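Local atomic coordinates of 2-Keto-3-deoxy-(6-phospho-)gluconate aldolase (Thermoproteus tenax, PDB entry 2R91), a protein that is an aldolase of the dihydrodipicolinate synthetase family, built on a closed eight-stranded TIM barrel and assembled from four chains. Residues M1-G13 / F186-N199. Numbering follows the deposited sequence.
Sequences MEIVAPVITTFRG and FAVRLDGVVASSAN
Asn199 bridges Pro6 and Ile8 with both ends of its amide. Asn199 ND2 donates to Pro6 O at 3.0 Å, nearly straight, but from well above that carbonyl's plane. Asn199 OD1 accepts from Ile8 N at 3.1 Å. A second N-H of ND2 goes to Ser196 O, on a lone pair, so three bonds fix the amide's rotation. Further back along the strand the backbones pair in parallel. Glu2 N donates to Asp191 O, Glu2 O accepts from Val193 N, and Val4 N donates to Val193 O at 2.8 Å. These bonds join the first and last strands and close the TIM barrel. Gly192 CA comes within 3.1 Å of Glu2 O. Val4 CB packs on Val194 CG2 at 3.5 Å, and Ala5 CB meets Ala198 CB at 3.7 Å. At the chain start, Met1 bends at chi3 (-69°), which brings Met1 CE to Phe186 CD1 at 3.8 Å, with SD at the ring edge in a Met-aromatic contact. Ile3 CG1 touches the same ring's edge at CZ. Outside the pair, the Glu2 carboxylate is hydrogen-bonded to Tyr175 through OE1 and forms a salt bridge with Arg66 through OE2, while Val247 of helix 239-251 packs on both Ile8 and Asn199.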
loop_
_atom_site.group_PDB
_atom_site.type_symbol
_atom_site.label_atom_id
_atom_site.label_comp_id
_atom_site.label_asym_id
_atom_site.label_seq_id
_atom_site.Cartn_x
_atom_site.Cartn_y
_atom_site.Cartn_z
ATOM N N MET A 1 -34.492 1.541 3.859
ATOM C CA MET A 1 -33.109 1.531 3.261
ATOM C C MET A 1 -33.169 0.942 1.859
ATOM O O MET A 1 -33.922 -0.001 1.598
ATOM C CB MET A 1 -32.130 0.744 4.156
ATOM C CG MET A 1 -31.937 1.388 5.547
ATOM S SD MET A 1 -30.884 0.380 6.625
ATOM C CE MET A 1 -31.947 -1.019 6.923
ATOM N N GLU A 2 -32.393 1.536 0.952
ATOM C CA GLU A 2 -32.493 1.270 -0.478
ATOM C C GLU A 2 -31.508 0.240 -1.001
ATOM O O GLU A 2 -30.382 0.164 -0.544
ATOM C CB GLU A 2 -32.314 2.584 -1.257
ATOM C CG GLU A 2 -33.517 3.531 -1.029
ATOM C CD GLU A 2 -33.215 4.977 -1.388
ATOM O OE1 GLU A 2 -32.041 5.314 -1.630
ATOM O OE2 GLU A 2 -34.161 5.779 -1.446
ATOM N N ILE A 3 -31.965 -0.532 -1.967
ATOM C CA ILE A 3 -31.104 -1.362 -2.771
ATOM C C ILE A 3 -30.892 -0.596 -4.082
ATOM O O ILE A 3 -31.855 -0.345 -4.839
ATOM C CB ILE A 3 -31.741 -2.722 -3.018
ATOM C CG1 ILE A 3 -31.839 -3.472 -1.671
ATOM C CG2 ILE A 3 -30.885 -3.528 -4.048
ATOM C CD1 ILE A 3 -32.665 -4.776 -1.659
ATOM N N VAL A 4 -29.652 -0.192 -4.320
ATOM C CA VAL A 4 -29.334 0.553 -5.544
ATOM C C VAL A 4 -28.503 -0.359 -6.429
ATOM O O VAL A 4 -27.501 -0.927 -5.988
ATOM C CB VAL A 4 -28.529 1.835 -5.225
ATOM C CG1 VAL A 4 -28.232 2.657 -6.519
ATOM C CG2 VAL A 4 -29.197 2.694 -4.161
ATOM N N ALA A 5 -28.914 -0.546 -7.673
ATOM C CA ALA A 5 -28.142 -1.385 -8.570
ATOM C C ALA A 5 -27.184 -0.558 -9.441
ATOM O O ALA A 5 -27.639 0.269 -10.223
ATOM C CB ALA A 5 -29.065 -2.191 -9.443
ATOM N N PRO A 6 -25.855 -0.808 -9.327
ATOM C CA PRO A 6 -24.898 -0.217 -10.268
ATOM C C PRO A 6 -24.988 -1.133 -11.480
ATOM O O PRO A 6 -24.284 -2.158 -11.590
ATOM C CB PRO A 6 -23.547 -0.312 -9.515
ATOM C CG PRO A 6 -23.699 -1.637 -8.681
ATOM C CD PRO A 6 -25.209 -1.743 -8.359
ATOM N N VAL A 7 -25.914 -0.787 -12.375
ATOM C CA VAL A 7 -26.347 -1.670 -13.436
ATOM C C VAL A 7 -25.273 -1.887 -14.487
ATOM O O VAL A 7 -24.496 -0.968 -14.800
ATOM C CB VAL A 7 -27.675 -1.142 -14.045
ATOM C CG1 VAL A 7 -27.424 0.173 -14.841
ATOM C CG2 VAL A 7 -28.359 -2.226 -14.884
ATOM N N ILE A 8 -25.207 -3.115 -15.011
ATOM C CA ILE A 8 -24.311 -3.406 -16.118
ATOM C C ILE A 8 -24.750 -2.656 -17.386
ATOM O O ILE A 8 -25.932 -2.433 -17.608
ATOM C CB ILE A 8 -24.238 -4.930 -16.441
ATOM C CG1 ILE A 8 -25.648 -5.515 -16.593
ATOM C CG2 ILE A 8 -23.424 -5.690 -15.337
ATOM C CD1 ILE A 8 -25.700 -6.962 -17.106
ATOM N N THR A 9 -23.777 -2.333 -18.229
ATOM C CA THR A 9 -24.020 -1.760 -19.524
ATOM C C THR A 9 -23.971 -2.916 -20.546
ATOM O O THR A 9 -22.943 -3.556 -20.725
ATOM C CB THR A 9 -22.949 -0.705 -19.817
ATOM O OG1 THR A 9 -23.010 0.336 -18.829
ATOM C CG2 THR A 9 -23.133 -0.129 -21.216
ATOM N N THR A 10 -25.098 -3.177 -21.202
ATOM C CA THR A 10 -25.283 -4.390 -22.000
ATOM C C THR A 10 -24.909 -4.150 -23.473
ATOM O O THR A 10 -25.752 -3.649 -24.232
ATOM C CB THR A 10 -26.749 -4.874 -21.938
ATOM O OG1 THR A 10 -27.612 -3.785 -22.296
ATOM C CG2 THR A 10 -27.178 -5.340 -20.504
ATOM N N PHE A 11 -23.679 -4.503 -23.878
ATOM C CA PHE A 11 -23.265 -4.450 -25.281
ATOM C C PHE A 11 -23.725 -5.719 -26.028
ATOM O O PHE A 11 -23.811 -6.818 -25.445
ATOM C CB PHE A 11 -21.733 -4.345 -25.432
ATOM C CG PHE A 11 -21.161 -3.036 -24.995
ATOM C CD1 PHE A 11 -20.971 -1.999 -25.918
ATOM C CD2 PHE A 11 -20.799 -2.826 -23.677
ATOM C CE1 PHE A 11 -20.447 -0.774 -25.505
ATOM C CE2 PHE A 11 -20.242 -1.616 -23.264
ATOM C CZ PHE A 11 -20.086 -0.580 -24.188
ATOM N N ARG A 12 -24.036 -5.555 -27.312
ATOM C CA ARG A 12 -24.198 -6.683 -28.222
ATOM C C ARG A 12 -23.809 -6.214 -29.613
ATOM O O ARG A 12 -24.201 -5.118 -30.030
ATOM C CB ARG A 12 -25.635 -7.212 -28.222
ATOM C CG ARG A 12 -25.929 -8.154 -29.378
ATOM C CD ARG A 12 -27.397 -8.569 -29.397
ATOM N NE ARG A 12 -27.622 -9.559 -28.350
ATOM C CZ ARG A 12 -28.816 -10.012 -27.971
ATOM N NH1 ARG A 12 -29.939 -9.563 -28.552
ATOM N NH2 ARG A 12 -28.882 -10.920 -26.988
ATOM N N GLY A 13 -23.036 -7.030 -30.322
ATOM C CA GLY A 13 -22.553 -6.660 -31.657
ATOM C C GLY A 13 -21.705 -5.397 -31.664
ATOM O O GLY A 13 -21.680 -4.655 -32.661
ATOM N N PHE A 186 -26.919 -2.593 6.132
ATOM C CA PHE A 186 -28.286 -2.541 6.688
ATOM C C PHE A 186 -28.286 -2.566 8.224
ATOM O O PHE A 186 -29.033 -1.819 8.891
ATOM C CB PHE A 186 -29.123 -3.666 6.114
ATOM C CG PHE A 186 -29.399 -3.521 4.620
ATOM C CD1 PHE A 186 -29.824 -2.301 4.083
ATOM C CD2 PHE A 186 -29.257 -4.610 3.776
ATOM C CE1 PHE A 186 -30.086 -2.183 2.686
ATOM C CE2 PHE A 186 -29.511 -4.506 2.401
ATOM C CZ PHE A 186 -29.933 -3.287 1.869
ATOM N N ALA A 187 -27.426 -3.414 8.781
ATOM C CA ALA A 187 -27.285 -3.523 10.254
ATOM C C ALA A 187 -26.916 -2.202 10.929
ATOM O O ALA A 187 -27.395 -1.878 12.042
ATOM C CB ALA A 187 -26.257 -4.586 10.574
ATOM N N VAL A 188 -26.067 -1.412 10.282
ATOM C CA VAL A 188 -25.677 -0.146 10.887
ATOM C C VAL A 188 -26.563 0.998 10.399
ATOM O O VAL A 188 -26.343 2.158 10.764
ATOM C CB VAL A 188 -24.163 0.210 10.707
ATOM C CG1 VAL A 188 -23.253 -0.860 11.336
ATOM C CG2 VAL A 188 -23.805 0.470 9.207
ATOM N N ARG A 189 -27.575 0.665 9.611
ATOM C CA ARG A 189 -28.507 1.666 9.061
ATOM C C ARG A 189 -27.844 2.785 8.250
ATOM O O ARG A 189 -28.074 3.990 8.482
ATOM C CB ARG A 189 -29.464 2.240 10.147
ATOM C CG ARG A 189 -30.204 1.130 10.877
ATOM C CD ARG A 189 -31.476 1.603 11.567
ATOM N NE ARG A 189 -32.215 0.448 12.089
ATOM C CZ ARG A 189 -33.153 0.508 13.043
ATOM N NH1 ARG A 189 -33.484 1.683 13.594
ATOM N NH2 ARG A 189 -33.761 -0.608 13.445
ATOM N N LEU A 190 -27.003 2.381 7.302
ATOM C CA LEU A 190 -26.639 3.282 6.213
ATOM C C LEU A 190 -27.945 3.543 5.456
ATOM O O LEU A 190 -28.941 2.855 5.678
ATOM C CB LEU A 190 -25.597 2.626 5.299
ATOM C CG LEU A 190 -24.199 2.455 5.925
ATOM C CD1 LEU A 190 -23.278 1.986 4.826
ATOM C CD2 LEU A 190 -23.714 3.790 6.514
ATOM N N ASP A 191 -27.950 4.512 4.539
ATOM C CA ASP A 191 -29.168 4.749 3.776
ATOM C C ASP A 191 -29.444 3.644 2.772
ATOM O O ASP A 191 -30.537 3.536 2.249
ATOM C CB ASP A 191 -29.072 6.095 3.107
ATOM C CG ASP A 191 -29.020 7.184 4.117
ATOM O OD1 ASP A 191 -30.087 7.502 4.666
ATOM O OD2 ASP A 191 -27.921 7.658 4.431
ATOM N N GLY A 192 -28.436 2.823 2.478
ATOM C CA GLY A 192 -28.645 1.745 1.548
ATOM C C GLY A 192 -27.337 1.139 1.087
ATOM O O GLY A 192 -26.238 1.438 1.632
ATOM N N VAL A 193 -27.456 0.267 0.105
ATOM C CA VAL A 193 -26.300 -0.366 -0.524
ATOM C C VAL A 193 -26.335 -0.080 -2.012
ATOM O O VAL A 193 -27.411 0.027 -2.593
ATOM C CB VAL A 193 -26.287 -1.926 -0.301
ATOM C CG1 VAL A 193 -26.211 -2.242 1.221
ATOM C CG2 VAL A 193 -27.540 -2.617 -0.899
ATOM N N VAL A 194 -25.157 0.011 -2.618
ATOM C CA VAL A 194 -25.050 0.032 -4.071
ATOM C C VAL A 194 -24.120 -1.095 -4.506
ATOM O O VAL A 194 -23.006 -0.873 -4.940
ATOM C CB VAL A 194 -24.503 1.401 -4.612
ATOM C CG1 VAL A 194 -24.582 1.448 -6.151
ATOM C CG2 VAL A 194 -25.268 2.569 -4.033
ATOM N N ALA A 195 -24.599 -2.316 -4.414
ATOM C CA ALA A 195 -23.763 -3.483 -4.656
ATOM C C ALA A 195 -23.967 -4.087 -6.050
ATOM O O ALA A 195 -25.100 -4.254 -6.523
ATOM C CB ALA A 195 -24.016 -4.546 -3.521
ATOM N N SER A 196 -22.865 -4.489 -6.682
ATOM C CA SER A 196 -22.894 -5.109 -8.017
ATOM C C SER A 196 -23.804 -6.326 -8.108
ATOM O O SER A 196 -24.400 -6.586 -9.156
ATOM C CB SER A 196 -21.468 -5.493 -8.439
ATOM O OG SER A 196 -20.997 -6.608 -7.664
ATOM N N SER A 197 -23.933 -7.078 -7.005
ATOM C CA SER A 197 -24.799 -8.260 -6.999
ATOM C C SER A 197 -26.305 -7.953 -7.133
ATOM O O SER A 197 -27.104 -8.869 -7.348
ATOM C CB SER A 197 -24.585 -9.101 -5.717
ATOM O OG SER A 197 -24.840 -8.321 -4.574
ATOM N N ALA A 198 -26.710 -6.694 -6.995
ATOM C CA ALA A 198 -28.104 -6.362 -7.337
ATOM C C ALA A 198 -28.408 -6.651 -8.809
ATOM O O ALA A 198 -29.570 -6.759 -9.185
ATOM C CB ALA A 198 -28.454 -4.920 -6.971
ATOM N N ASN A 199 -27.377 -6.773 -9.637
ATOM C CA ASN A 199 -27.599 -7.206 -11.012
ATOM C C ASN A 199 -28.084 -8.641 -11.126
ATOM O O ASN A 199 -28.966 -8.931 -11.918
ATOM C CB ASN A 199 -26.335 -7.065 -11.864
ATOM C CG ASN A 199 -26.050 -5.631 -12.207
ATOM O OD1 ASN A 199 -26.709 -5.061 -13.082
ATOM N ND2 ASN A 199 -25.114 -5.020 -11.484
HETATM O O HOH W 1 -27.022 -3.037 -4.348
#